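Side-chain contacts in uncharacterized protein (Photobacterium profundum, PDB 3R87), which is a hotdog-fold thioesterase of the 4-hydroxybenzoyl-CoA thioesterase family, probably hydrolysing acyl thioesters: residues E34-H39 against I78-T83; A47-D52 against P123-I128; D68-A73 against R103-G108. All coordinates share one frame; numbering follows the deposited sequence.

Interaction 1 of 3, residues E34-H39 against I78-T83; sequences ERAREH and IRTSFT
Where the long helix of the hotdog fold lies against its curved antiparallel sheet, Ala-36 of helix 28-41 rests on Ile-78 and Thr-80 of strand 75-85. The methyl CB of Ala-36 points at the strand and meets CG2 of Ile-78 at 3.6 Å. From the same methyl, OG1 of Thr-80 lies 3.7 Å away, a van der Waals approach of a hydroxyl to carbon. Ile-78 and Thr-80 are two apart on the strand, and both direct their side chains at the helix.

Torsions decide which branches do the touching. In Ile-78 the CG2 methyl lies opposite the backbone N, while CG1 is turned beside that N (chi1 -47°) and the longer branch leaves the alanine to CG2. Thr-80 places OG1 beside its own N (chi1 -62°), with its CG2 methyl anti to that N. A small residue on this helix face lets the backbones come close, CA of Ala-36 and CA of Ile-78 being 6.7 Å apart. This is the helix-on-sheet packing of the hotdog fold, the helix being the sausage and the sheet its bun.

All three residues are buried. The hydroxyl OG1 of Thr-80 is satisfied by a hydrogen bond with NE2 of Gln-94 on strand 89-97, whose OE1 takes a bond from NH1 of Arg-37, so one amide ties strand to helix. Arg-35, beside strand 7-12, salt-bridges Glu-16 of the second subunit.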
ATOM      1  N   GLU A  34      -0.290 -12.846  -4.573  1.00  7.20           N
ATOM      2  CA  GLU A  34      -1.256 -13.234  -3.564  1.00  7.55           C
ATOM      3  C   GLU A  34      -2.667 -13.296  -4.168  1.00  7.25           C
ATOM      4  O   GLU A  34      -3.392 -14.280  -3.942  1.00  7.67           O
ATOM      5  CB  GLU A  34      -1.183 -12.291  -2.368  1.00  8.07           C
ATOM      6  CG  GLU A  34      -1.885 -12.800  -1.137  1.00  9.56           C
ATOM      7  CD  GLU A  34      -3.434 -12.713  -1.169  1.00 10.60           C
ATOM      8  OE1 GLU A  34      -3.968 -11.798  -1.724  1.00 11.65           O
ATOM      9  OE2 GLU A  34      -4.121 -13.566  -0.565  1.00 14.18           O
ATOM     10  N   ARG A  35      -3.057 -12.271  -4.921  1.00  6.97           N
ATOM     11  CA  ARG A  35      -4.377 -12.263  -5.533  1.00  7.04           C
ATOM     12  C   ARG A  35      -4.549 -13.496  -6.394  1.00  7.34           C
ATOM     13  O   ARG A  35      -5.588 -14.158  -6.401  1.00  8.07           O
ATOM     14  CB  ARG A  35      -4.565 -11.024  -6.409  1.00  7.39           C
ATOM     15  CG  ARG A  35      -4.457  -9.695  -5.701  1.00  7.51           C
ATOM     16  CD  ARG A  35      -4.603  -8.580  -6.710  1.00  7.70           C
ATOM     17  NE  ARG A  35      -4.176  -7.307  -6.166  1.00  7.52           N
ATOM     18  CZ  ARG A  35      -3.992  -6.205  -6.877  1.00  7.34           C
ATOM     19  NH1 ARG A  35      -4.271  -6.222  -8.186  1.00  8.22           N
ATOM     20  NH2 ARG A  35      -3.479  -5.138  -6.308  1.00  8.83           N
ATOM     21  N   ALA A  36      -3.528 -13.781  -7.211  1.00  7.12           N
ATOM     22  CA  ALA A  36      -3.618 -14.868  -8.168  1.00  7.88           C
ATOM     23  C   ALA A  36      -3.751 -16.207  -7.441  1.00  7.79           C
ATOM     24  O   ALA A  36      -4.501 -17.089  -7.924  1.00  8.64           O
ATOM     25  CB  ALA A  36      -2.421 -14.821  -9.093  1.00  8.59           C
ATOM     26  N   ARG A  37      -3.042 -16.419  -6.340  1.00  7.87           N
ATOM     27  CA  ARG A  37      -3.229 -17.636  -5.577  1.00  8.47           C
ATOM     28  C   ARG A  37      -4.644 -17.738  -5.047  1.00  8.60           C
ATOM     29  O   ARG A  37      -5.226 -18.829  -5.033  1.00  9.97           O
ATOM     30  CB  ARG A  37      -2.229 -17.767  -4.440  1.00  8.83           C
ATOM     31  CG  ARG A  37      -0.796 -17.873  -4.875  1.00  8.84           C
ATOM     32  CD  ARG A  37       0.161 -18.236  -3.740  1.00 10.03           C
ATOM     33  NE  ARG A  37       0.137 -17.256  -2.650  1.00 10.19           N
ATOM     34  CZ  ARG A  37       0.886 -16.158  -2.601  1.00  8.26           C
ATOM     35  NH1 ARG A  37       1.731 -15.842  -3.541  1.00  8.63           N
ATOM     36  NH2 ARG A  37       0.789 -15.359  -1.519  1.00  9.69           N
ATOM     37  N   GLU A  38      -5.210 -16.626  -4.581  1.00  8.98           N
ATOM     38  CA  GLU A  38      -6.601 -16.679  -4.109  1.00  9.41           C
ATOM     39  C   GLU A  38      -7.548 -17.154  -5.170  1.00 10.07           C
ATOM     40  O   GLU A  38      -8.470 -17.900  -4.880  1.00 11.63           O
ATOM     41  CB  GLU A  38      -7.076 -15.329  -3.569  1.00  9.63           C
ATOM     42  CG  GLU A  38      -6.326 -14.818  -2.358  1.00 10.30           C
ATOM     43  CD  GLU A  38      -7.134 -13.822  -1.588  1.00 11.00           C
ATOM     44  OE1 GLU A  38      -8.371 -13.791  -1.672  1.00 12.09           O
ATOM     45  OE2 GLU A  38      -6.552 -13.045  -0.785  1.00 13.59           O
ATOM     46  N   HIS A  39      -7.342 -16.716  -6.408  1.00  9.90           N
ATOM     47  CA  HIS A  39      -8.220 -17.135  -7.499  1.00 11.07           C
ATOM     48  C   HIS A  39      -8.048 -18.597  -7.839  1.00 11.21           C
ATOM     49  O   HIS A  39      -9.011 -19.224  -8.274  1.00 14.61           O
ATOM     50  CB  HIS A  39      -8.048 -16.246  -8.721  1.00 11.12           C
ATOM     51  CG  HIS A  39      -8.704 -14.918  -8.518  1.00 10.17           C
ATOM     52  ND1 HIS A  39     -10.005 -14.668  -8.853  1.00 14.55           N
ATOM     53  CD2 HIS A  39      -8.243 -13.758  -8.027  1.00 11.45           C
ATOM     54  CE1 HIS A  39     -10.329 -13.422  -8.507  1.00 14.25           C
ATOM     55  NE2 HIS A  39      -9.259 -12.844  -7.980  1.00 11.30           N
ATOM     56  N   ILE A  78      -0.823 -12.472 -14.724  1.00  7.89           N
ATOM     57  CA  ILE A  78      -0.156 -13.238 -13.683  1.00  7.99           C
ATOM     58  C   ILE A  78      -0.403 -14.715 -14.002  1.00  7.58           C
ATOM     59  O   ILE A  78      -1.551 -15.130 -14.101  1.00  9.32           O
ATOM     60  CB  ILE A  78      -0.659 -12.903 -12.271  1.00  8.94           C
ATOM     61  CG1 ILE A  78      -0.757 -11.421 -12.015  1.00 10.44           C
ATOM     62  CG2 ILE A  78       0.149 -13.674 -11.267  1.00  9.62           C
ATOM     63  CD1 ILE A  78       0.545 -10.757 -12.118  1.00 12.93           C
ATOM     64  N   ARG A  79       0.675 -15.462 -14.166  1.00  7.52           N
ATOM     65  CA  ARG A  79       0.596 -16.870 -14.599  1.00  7.84           C
ATOM     66  C   ARG A  79       1.105 -17.721 -13.467  1.00  8.17           C
ATOM     67  O   ARG A  79       2.275 -17.567 -13.038  1.00  8.57           O
ATOM     68  CB  ARG A  79       1.410 -17.037 -15.865  1.00  8.50           C
ATOM     69  CG  ARG A  79       0.879 -16.205 -17.001  1.00  8.85           C
ATOM     70  CD  ARG A  79       1.574 -16.474 -18.316  1.00  9.33           C
ATOM     71  NE  ARG A  79       1.030 -15.639 -19.354  1.00  9.47           N
ATOM     72  CZ  ARG A  79       1.558 -15.541 -20.569  1.00  9.13           C
ATOM     73  NH1 ARG A  79       2.684 -16.240 -20.852  1.00  9.96           N
ATOM     74  NH2 ARG A  79       1.011 -14.745 -21.454  1.00 10.85           N
ATOM     75  N   THR A  80       0.277 -18.640 -12.986  1.00  8.07           N
ATOM     76  CA  THR A  80       0.528 -19.363 -11.755  1.00  8.40           C
ATOM     77  C   THR A  80       0.373 -20.862 -11.959  1.00  8.69           C
ATOM     78  O   THR A  80      -0.611 -21.301 -12.556  1.00  9.62           O
ATOM     79  CB  THR A  80      -0.501 -18.921 -10.688  1.00  8.93           C
ATOM     80  OG1 THR A  80      -0.324 -17.527 -10.422  1.00  9.00           O
ATOM     81  CG2 THR A  80      -0.386 -19.670  -9.381  1.00 10.53           C
ATOM     82  N   SER A  81       1.274 -21.638 -11.406  1.00  9.62           N
ATOM     83  CA  SER A  81       1.082 -23.060 -11.251  0.75  9.92           C
ATOM     84  C   SER A  81       1.468 -23.470  -9.840  1.00 10.25           C
ATOM     85  O   SER A  81       2.161 -22.728  -9.131  1.00 10.84           O
ATOM     86  CB  SER A  81       1.878 -23.875 -12.289  0.75 11.45           C
ATOM     87  OG  SER A  81       3.239 -23.662 -12.072  0.75 12.16           O
ATOM     88  N   PHE A  82       1.015 -24.636  -9.395  1.00 11.86           N
ATOM     89  CA  PHE A  82       1.320 -25.166  -8.075  1.00 12.23           C
ATOM     90  C   PHE A  82       1.684 -26.587  -8.141  1.00 13.42           C
ATOM     91  O   PHE A  82       1.280 -27.338  -9.058  1.00 14.40           O
ATOM     92  CB  PHE A  82       0.153 -24.969  -7.024  1.00 14.62           C
ATOM     93  CG  PHE A  82      -1.069 -25.738  -7.341  1.00 15.83           C
ATOM     94  CD1 PHE A  82      -2.157 -25.215  -8.107  1.00 15.27           C
ATOM     95  CD2 PHE A  82      -1.190 -27.069  -6.862  1.00 18.39           C
ATOM     96  CE1 PHE A  82      -3.276 -25.965  -8.386  1.00 17.34           C
ATOM     97  CE2 PHE A  82      -2.324 -27.800  -7.206  1.00 20.10           C
ATOM     98  CZ  PHE A  82      -3.409 -27.236  -7.947  1.00 19.83           C
ATOM     99  N   THR A  83       2.452 -27.017  -7.143  1.00 15.42           N
ATOM    100  CA  THR A  83       2.731 -28.423  -6.926  0.75 19.23           C
ATOM    101  C   THR A  83       2.677 -28.642  -5.411  1.00 17.78           C
ATOM    102  O   THR A  83       3.070 -27.851  -4.611  1.00 19.57           O
ATOM    103  CB  THR A  83       4.124 -28.764  -7.421  0.75 23.70           C
ATOM    104  OG1 THR A  83       5.074 -28.404  -6.515  0.75 29.23           O
ATOM    105  CG2 THR A  83       4.557 -27.954  -8.654  0.75 19.76           C
TER

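Interaction 2 of 3, residues A47-D52 against P123-I128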
ATOM      1  N   ALA A  47     -12.216 -17.436   2.810  1.00 14.49           N
ATOM      2  CA  ALA A  47     -12.935 -16.694   3.805  1.00 16.58           C
ATOM      3  C   ALA A  47     -13.671 -17.684   4.740  1.00 18.28           C
ATOM      4  O   ALA A  47     -13.685 -17.383   5.938  1.00 20.43           O
ATOM      5  CB  ALA A  47     -13.911 -15.760   3.141  1.00 16.34           C
ATOM      6  N   THR A  48     -14.325 -18.704   4.185  1.00 18.43           N
ATOM      7  CA  THR A  48     -15.050 -19.709   5.032  1.00 21.94           C
ATOM      8  C   THR A  48     -14.057 -20.431   5.921  1.00 21.36           C
ATOM      9  O   THR A  48     -14.343 -20.637   7.116  1.00 23.44           O
ATOM     10  CB  THR A  48     -15.789 -20.689   4.116  1.00 23.06           C
ATOM     11  OG1 THR A  48     -16.777 -19.967   3.312  1.00 27.61           O
ATOM     12  CG2 THR A  48     -16.462 -21.792   4.919  1.00 28.54           C
ATOM     13  N   LEU A  49     -12.920 -20.813   5.386  1.00 19.79           N
ATOM     14  CA  LEU A  49     -11.923 -21.566   6.201  1.00 20.52           C
ATOM     15  C   LEU A  49     -11.460 -20.692   7.398  1.00 20.65           C
ATOM     16  O   LEU A  49     -11.335 -21.146   8.512  1.00 22.80           O
ATOM     17  CB  LEU A  49     -10.757 -22.002   5.316  1.00 20.21           C
ATOM     18  CG  LEU A  49      -9.597 -22.768   6.009  1.00 21.72           C
ATOM     19  CD1 LEU A  49     -10.079 -24.169   6.462  1.00 25.01           C
ATOM     20  CD2 LEU A  49      -8.399 -22.898   5.139  1.00 20.59           C
ATOM     21  N   TRP A  50     -11.209 -19.389   7.118  1.00 18.74           N
ATOM     22  CA  TRP A  50     -10.749 -18.489   8.211  1.00 20.38           C
ATOM     23  C   TRP A  50     -11.948 -18.193   9.184  1.00 20.13           C
ATOM     24  O   TRP A  50     -11.718 -18.303  10.402  1.00 23.71           O
ATOM     25  CB  TRP A  50     -10.328 -17.202   7.526  1.00 19.30           C
ATOM     26  CG  TRP A  50      -9.997 -16.148   8.576  1.00 20.43           C
ATOM     27  CD1 TRP A  50     -10.744 -15.039   8.920  1.00 23.70           C
ATOM     28  CD2 TRP A  50      -8.841 -16.136   9.392  1.00 22.25           C
ATOM     29  NE1 TRP A  50     -10.184 -14.443   9.963  1.00 20.94           N
ATOM     30  CE2 TRP A  50      -8.962 -15.015  10.265  1.00 20.38           C
ATOM     31  CE3 TRP A  50      -7.699 -16.967   9.521  1.00 24.67           C
ATOM     32  CZ2 TRP A  50      -8.002 -14.698  11.249  1.00 22.93           C
ATOM     33  CZ3 TRP A  50      -6.710 -16.643  10.539  1.00 26.87           C
ATOM     34  CH2 TRP A  50      -6.903 -15.512  11.368  1.00 24.14           C
ATOM     35  N   ASN A  51     -13.128 -17.876   8.690  1.00 21.92           N
ATOM     36  CA  ASN A  51     -14.263 -17.550   9.539  1.00 26.07           C
ATOM     37  C   ASN A  51     -14.663 -18.741  10.416  1.00 28.49           C
ATOM     38  O   ASN A  51     -14.929 -18.578  11.606  1.00 30.67           O
ATOM     39  CB  ASN A  51     -15.481 -17.056   8.700  1.00 27.74           C
ATOM     40  CG  ASN A  51     -15.219 -15.723   8.012  1.00 29.61           C
ATOM     41  OD1 ASN A  51     -14.321 -14.950   8.412  1.00 32.28           O
ATOM     42  ND2 ASN A  51     -15.996 -15.430   6.961  1.00 37.47           N
ATOM     43  N   ASP A  52     -14.716 -19.931   9.824  1.00 28.36           N
ATOM     44  CA  ASP A  52     -15.231 -21.129  10.503  1.00 29.67           C
ATOM     45  C   ASP A  52     -14.207 -21.939  11.247  1.00 30.58           C
ATOM     46  O   ASP A  52     -14.566 -22.624  12.198  1.00 33.05           O
ATOM     47  CB  ASP A  52     -15.920 -22.130   9.541  1.00 31.81           C
ATOM     48  CG  ASP A  52     -17.140 -21.577   8.885  1.00 34.06           C
ATOM     49  OD1 ASP A  52     -17.566 -20.455   9.238  1.00 39.95           O
ATOM     50  OD2 ASP A  52     -17.693 -22.265   7.977  1.00 40.39           O
ATOM     51  N   PRO A 123      -1.953 -29.400   8.135  1.00 24.70           N
ATOM     52  CA  PRO A 123      -2.016 -29.968   6.726  1.00 24.23           C
ATOM     53  C   PRO A 123      -2.984 -29.059   5.839  1.00 21.17           C
ATOM     54  O   PRO A 123      -3.943 -28.507   6.366  1.00 22.87           O
ATOM     55  CB  PRO A 123      -2.674 -31.349   6.937  1.00 27.33           C
ATOM     56  CG  PRO A 123      -2.282 -31.661   8.356  1.00 29.77           C
ATOM     57  CD  PRO A 123      -2.488 -30.358   9.134  1.00 26.88           C
ATOM     58  N   VAL A 124      -2.749 -28.987   4.535  1.00 21.83           N
ATOM     59  CA  VAL A 124      -3.691 -28.247   3.636  1.00 20.82           C
ATOM     60  C   VAL A 124      -5.036 -28.966   3.671  1.00 18.76           C
ATOM     61  O   VAL A 124      -5.097 -30.153   3.419  1.00 20.05           O
ATOM     62  CB  VAL A 124      -3.292 -28.159   2.159  1.00 22.30           C
ATOM     63  CG1 VAL A 124      -4.316 -27.355   1.333  1.00 23.12           C
ATOM     64  CG2 VAL A 124      -1.883 -27.598   1.976  1.00 27.99           C
ATOM     65  N   PRO A 125      -6.150 -28.276   4.018  1.00 18.44           N
ATOM     66  CA  PRO A 125      -7.447 -28.987   4.084  1.00 18.50           C
ATOM     67  C   PRO A 125      -7.816 -29.600   2.759  1.00 18.52           C
ATOM     68  O   PRO A 125      -7.641 -29.012   1.690  1.00 17.23           O
ATOM     69  CB  PRO A 125      -8.395 -27.864   4.510  1.00 21.11           C
ATOM     70  CG  PRO A 125      -7.542 -26.877   5.261  1.00 19.82           C
ATOM     71  CD  PRO A 125      -6.225 -26.864   4.480  1.00 18.61           C
ATOM     72  N   ALA A 126      -8.441 -30.796   2.794  1.00 19.53           N
ATOM     73  CA  ALA A 126      -8.871 -31.455   1.567  1.00 19.27           C
ATOM     74  C   ALA A 126      -9.809 -30.590   0.724  1.00 17.79           C
ATOM     75  O   ALA A 126      -9.751 -30.629  -0.489  1.00 18.35           O
ATOM     76  CB  ALA A 126      -9.647 -32.762   1.897  1.00 21.35           C
ATOM     77  N   ASP A 127     -10.666 -29.814   1.353  1.00 18.56           N
ATOM     78  CA  ASP A 127     -11.571 -28.995   0.548  0.50 19.51           C
ATOM     79  C   ASP A 127     -10.873 -27.897  -0.205  1.00 17.78           C
ATOM     80  O   ASP A 127     -11.296 -27.551  -1.330  1.00 17.82           O
ATOM     81  CB  ASP A 127     -12.541 -28.316   1.441  0.50 21.77           C
ATOM     82  CG  ASP A 127     -13.693 -27.668   0.644  0.50 23.40           C
ATOM     83  OD1 ASP A 127     -14.347 -28.267  -0.260  0.50 27.63           O
ATOM     84  OD2 ASP A 127     -13.930 -26.485   0.931  0.50 25.40           O
ATOM     85  N   ILE A 128      -9.774 -27.386   0.362  1.00 16.90           N
ATOM     86  CA  ILE A 128      -8.938 -26.419  -0.350  1.00 16.08           C
ATOM     87  C   ILE A 128      -8.256 -27.099  -1.502  1.00 15.91           C
ATOM     88  O   ILE A 128      -8.238 -26.593  -2.623  1.00 16.01           O
ATOM     89  CB  ILE A 128      -7.965 -25.738   0.604  1.00 17.10           C
ATOM     90  CG1 ILE A 128      -8.695 -24.880   1.639  1.00 19.98           C
ATOM     91  CG2 ILE A 128      -6.929 -24.951  -0.175  1.00 17.86           C
ATOM     92  CD1 ILE A 128      -9.399 -23.667   1.077  1.00 20.02           C
TER
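Leu-49 of helix 43-53 faces Pro-125 and Ile-128 across a backbone gap that is wide even at its narrowest, 8.7 Å between CA of Leu-49 and CA of Ile-128. Segment 47-52 is regular helix, with Asn-51 N bonded to Ala-47 O and Asp-52 N to Thr-48 O. Segment 123-128 comes in as an extended loop and turns into helix 126-133 after Pro-125, which stands at the N-cap position; the first turn carries a weak bond from Ile-128 N to Pro-125 O.

One leucine bridges the gap. Its CG is swung away from the backbone N (chi1 178°), which sends both methyls out from the helix towards the other segment. CD1 touches CG of the Pro-125 ring at 3.9 Å, and CD2 lies 4.1 Å from that same CG, so the forked end of Leu-49 spans the outermost carbon of the proline. CD2 also reaches CG1 of Ile-128 at 4.0 Å. Ile-128 presents this methylene because its CG1 is turned beside its own N, chi1 -65°. Leu-49 runs at about a right angle to both partners. Phe-57 of strand 56-66 packs against Leu-49, Pro-125 and Ile-128 alike and joins the three in one apolar cluster.

Polar groups border the cluster. Asp-127 and His-53 bind magnesium in a structure of this protein, although the metal is absent from this chain; here, in one of its two conformers, Asp-127 forms a salt bridge through OD2 with NZ of Lys-45. Across the two segments the contact is wholly apolar: nothing directional adds to dispersion and the burial of carbon, and the polar tie between the two helices lies outside, at Lys-45.

Interaction 3 of 3, residues D68-A73 against R103-G108; sequences DGVEFA and RAAVIG
Asp-68 gives its backbone N-H to the carbonyl O of Ala-105, with N and O 3.1 Å apart. The donor lies in the carbonyl plane on a lone pair (C=O...N angle 128°), although the bond is bent at the hydrogen, 145°. Beside it, CB of Ala-105 sits 4.0 Å from CB of Asp-68 and 3.7 Å from the carbonyl O of Asp-68. The same methyl touches CG2 of Val-70 at 3.9 Å, so Ala-105 packs against two residues that flank Gly-69. Val-70 offers this branch because CG1 takes the position opposite the backbone N (chi1 175°), leaving CG2 beside that N.

The carboxylate of Asp-68 is held from outside the two segments: OD1 forms a salt bridge with NZ of Lys-119 of the third subunit, and OD2 one with NH1 of Arg-98. NH2 of Arg-103 is 5.6 Å from OD2 of Asp-68, not in contact, where it may add a weak attraction. Further along the loop, Phe-72 reaches Glu-38 of the second subunit. A classic beta bulge shapes the other segment, since Ala-105 and Val-106 both face Val-96 on strand 89-97.

The contact thus lies where the loop leaving strand 56-66 passes the start of strand 106-115, its antiparallel neighbour in the sheet. On the helix side, Val-70 and Val-106 both pack on Phe-29 of helix 28-41.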
ATOM      1  N   ASP A  68      12.255  -7.068 -15.635  1.00 10.26           N
ATOM      2  CA  ASP A  68      11.867  -5.941 -16.477  1.00 10.13           C
ATOM      3  C   ASP A  68      10.910  -5.067 -15.693  1.00 10.02           C
ATOM      4  O   ASP A  68      10.138  -5.559 -14.887  1.00 13.02           O
ATOM      5  CB  ASP A  68      11.132  -6.430 -17.754  1.00 10.94           C
ATOM      6  CG  ASP A  68      11.094  -5.404 -18.798  0.80 11.18           C
ATOM      7  OD1 ASP A  68      11.861  -4.380 -18.774  0.80 13.82           O
ATOM      8  OD2 ASP A  68      10.256  -5.567 -19.705  0.80 12.40           O
ATOM      9  N   GLY A  69      10.908  -3.786 -15.985  1.00  9.73           N
ATOM     10  CA  GLY A  69       9.995  -2.847 -15.381  1.00  9.61           C
ATOM     11  C   GLY A  69       8.620  -2.917 -16.020  1.00  9.26           C
ATOM     12  O   GLY A  69       8.471  -3.062 -17.248  1.00 11.93           O
ATOM     13  N   VAL A  70       7.575  -2.823 -15.237  1.00  8.22           N
ATOM     14  CA  VAL A  70       6.203  -2.841 -15.676  1.00  8.33           C
ATOM     15  C   VAL A  70       5.668  -1.402 -15.587  1.00  8.18           C
ATOM     16  O   VAL A  70       5.953  -0.676 -14.637  1.00  8.57           O
ATOM     17  CB  VAL A  70       5.398  -3.809 -14.834  1.00  8.47           C
ATOM     18  CG1 VAL A  70       3.935  -3.790 -15.165  1.00 10.20           C
ATOM     19  CG2 VAL A  70       5.956  -5.269 -14.928  1.00  9.68           C
ATOM     20  N   GLU A  71       4.866  -0.993 -16.575  1.00  9.08           N
ATOM     21  CA  GLU A  71       4.464   0.389 -16.711  1.00  9.32           C
ATOM     22  C   GLU A  71       2.985   0.637 -16.456  1.00  8.18           C
ATOM     23  O   GLU A  71       2.124  -0.237 -16.577  1.00  8.71           O
ATOM     24  CB  GLU A  71       4.832   0.903 -18.099  1.00 12.77           C
ATOM     25  CG  GLU A  71       6.349   0.888 -18.273  1.00 16.33           C
ATOM     26  CD  GLU A  71       6.828   1.244 -19.623  1.00 24.40           C
ATOM     27  OE1 GLU A  71       6.083   1.745 -20.434  1.00 28.09           O
ATOM     28  OE2 GLU A  71       7.992   0.923 -19.929  1.00 29.79           O
ATOM     29  N   PHE A  72       2.690   1.888 -16.091  1.00  9.05           N
ATOM     30  CA  PHE A  72       1.327   2.367 -15.903  1.00  8.63           C
ATOM     31  C   PHE A  72       0.426   1.995 -17.059  1.00  8.11           C
ATOM     32  O   PHE A  72       0.807   2.152 -18.238  1.00  9.14           O
ATOM     33  CB  PHE A  72       1.357   3.893 -15.748  1.00  8.97           C
ATOM     34  CG  PHE A  72      -0.009   4.494 -15.664  1.00  9.10           C
ATOM     35  CD1 PHE A  72      -0.870   4.215 -14.619  1.00  9.09           C
ATOM     36  CD2 PHE A  72      -0.429   5.376 -16.652  1.00 10.55           C
ATOM     37  CE1 PHE A  72      -2.150   4.764 -14.558  1.00  9.90           C
ATOM     38  CE2 PHE A  72      -1.728   5.920 -16.577  1.00 11.96           C
ATOM     39  CZ  PHE A  72      -2.559   5.630 -15.553  1.00 11.25           C
ATOM     40  N   ALA A  73      -0.770   1.558 -16.709  1.00  8.12           N
ATOM     41  CA  ALA A  73      -1.890   1.277 -17.629  1.00  9.00           C
ATOM     42  C   ALA A  73      -1.711  -0.028 -18.382  1.00  9.01           C
ATOM     43  O   ALA A  73      -2.602  -0.403 -19.138  1.00 11.11           O
ATOM     44  CB  ALA A  73      -2.179   2.462 -18.565  1.00 10.51           C
ATOM     45  N   ARG A 103       9.274 -12.793 -22.426  1.00  9.90           N
ATOM     46  CA  ARG A 103       9.845 -13.279 -21.201  1.00 10.47           C
ATOM     47  C   ARG A 103       9.030 -12.700 -20.045  1.00  9.64           C
ATOM     48  O   ARG A 103       8.462 -11.613 -20.174  1.00 10.69           O
ATOM     49  CB  ARG A 103      11.304 -12.774 -21.066  1.00 13.22           C
ATOM     50  CG  ARG A 103      12.213 -13.353 -20.169  0.50 17.72           C
ATOM     51  CD  ARG A 103      13.505 -12.797 -20.531  0.50 24.32           C
ATOM     52  NE  ARG A 103      13.419 -11.368 -20.285  0.50 29.82           N
ATOM     53  CZ  ARG A 103      14.436 -10.674 -19.746  0.50 28.26           C
ATOM     54  NH1 ARG A 103      15.573 -11.275 -19.385  0.50 29.79           N
ATOM     55  NH2 ARG A 103      14.340  -9.388 -19.610  0.50 32.87           N
ATOM     56  N   ALA A 104       9.014 -13.411 -18.926  1.00  8.99           N
ATOM     57  CA  ALA A 104       8.406 -12.888 -17.725  1.00  8.98           C
ATOM     58  C   ALA A 104       9.147 -11.639 -17.245  1.00  8.15           C
ATOM     59  O   ALA A 104      10.391 -11.621 -17.226  1.00  9.85           O
ATOM     60  CB  ALA A 104       8.464 -13.933 -16.644  1.00 10.00           C
ATOM     61  N   ALA A 105       8.410 -10.644 -16.817  1.00  7.74           N
ATOM     62  CA  ALA A 105       9.018  -9.476 -16.177  1.00  7.76           C
ATOM     63  C   ALA A 105       9.421  -9.765 -14.757  1.00  7.48           C
ATOM     64  O   ALA A 105      10.389  -9.155 -14.260  1.00  8.40           O
ATOM     65  CB  ALA A 105       8.016  -8.328 -16.183  1.00  8.97           C
ATOM     66  N   VAL A 106       8.699 -10.619 -14.063  1.00  7.55           N
ATOM     67  CA  VAL A 106       8.911 -10.954 -12.655  1.00  7.62           C
ATOM     68  C   VAL A 106       8.640 -12.436 -12.509  1.00  7.83           C
ATOM     69  O   VAL A 106       7.624 -12.929 -13.049  1.00  8.57           O
ATOM     70  CB  VAL A 106       8.030 -10.134 -11.718  1.00  8.38           C
ATOM     71  CG1 VAL A 106       8.295 -10.503 -10.246  1.00  9.56           C
ATOM     72  CG2 VAL A 106       8.191  -8.653 -11.959  1.00  9.28           C
ATOM     73  N   ILE A 107       9.476 -13.124 -11.775  1.00  8.28           N
ATOM     74  CA  ILE A 107       9.336 -14.545 -11.456  1.00  8.92           C
ATOM     75  C   ILE A 107       9.352 -14.706  -9.959  1.00  8.93           C
ATOM     76  O   ILE A 107      10.248 -14.148  -9.293  1.00 11.40           O
ATOM     77  CB  ILE A 107      10.447 -15.355 -12.094  1.00 10.59           C
ATOM     78  CG1 ILE A 107      10.382 -15.271 -13.618  1.00 11.48           C
ATOM     79  CG2 ILE A 107      10.392 -16.831 -11.575  1.00 14.30           C
ATOM     80  CD1 ILE A 107      11.630 -15.764 -14.351  1.00 16.61           C
ATOM     81  N   GLY A 108       8.467 -15.527  -9.418  1.00  8.87           N
ATOM     82  CA  GLY A 108       8.502 -15.908  -8.013  1.00  9.28           C
ATOM     83  C   GLY A 108       8.355 -17.398  -7.860  1.00  9.02           C
ATOM     84  O   GLY A 108       7.480 -18.033  -8.484  1.00 10.09           O
TER

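All three contacts are buried, but only interaction 1 buries every touching residue; interactions 2 and 3 each include a partly exposed one, Pro-125 and Asp-68. The centre of interaction 1 lies about 4 Å from that of the chain; those of interactions 3 and 2 lie about 15 and 17 Å from it, on opposite sides. Interactions 1 and 3 both reach the sheet and helix 28-41; interactions 1 and 2 use successive helices. Interactions 1 and 2 join their segments without hydrogen bonds, whereas the loop at the strand ends in interaction 3 adds a backbone bond and a carboxylate shared between its own chain and another subunit. Segments of all three lie beside the second subunit, 47-52 on its Phe-72.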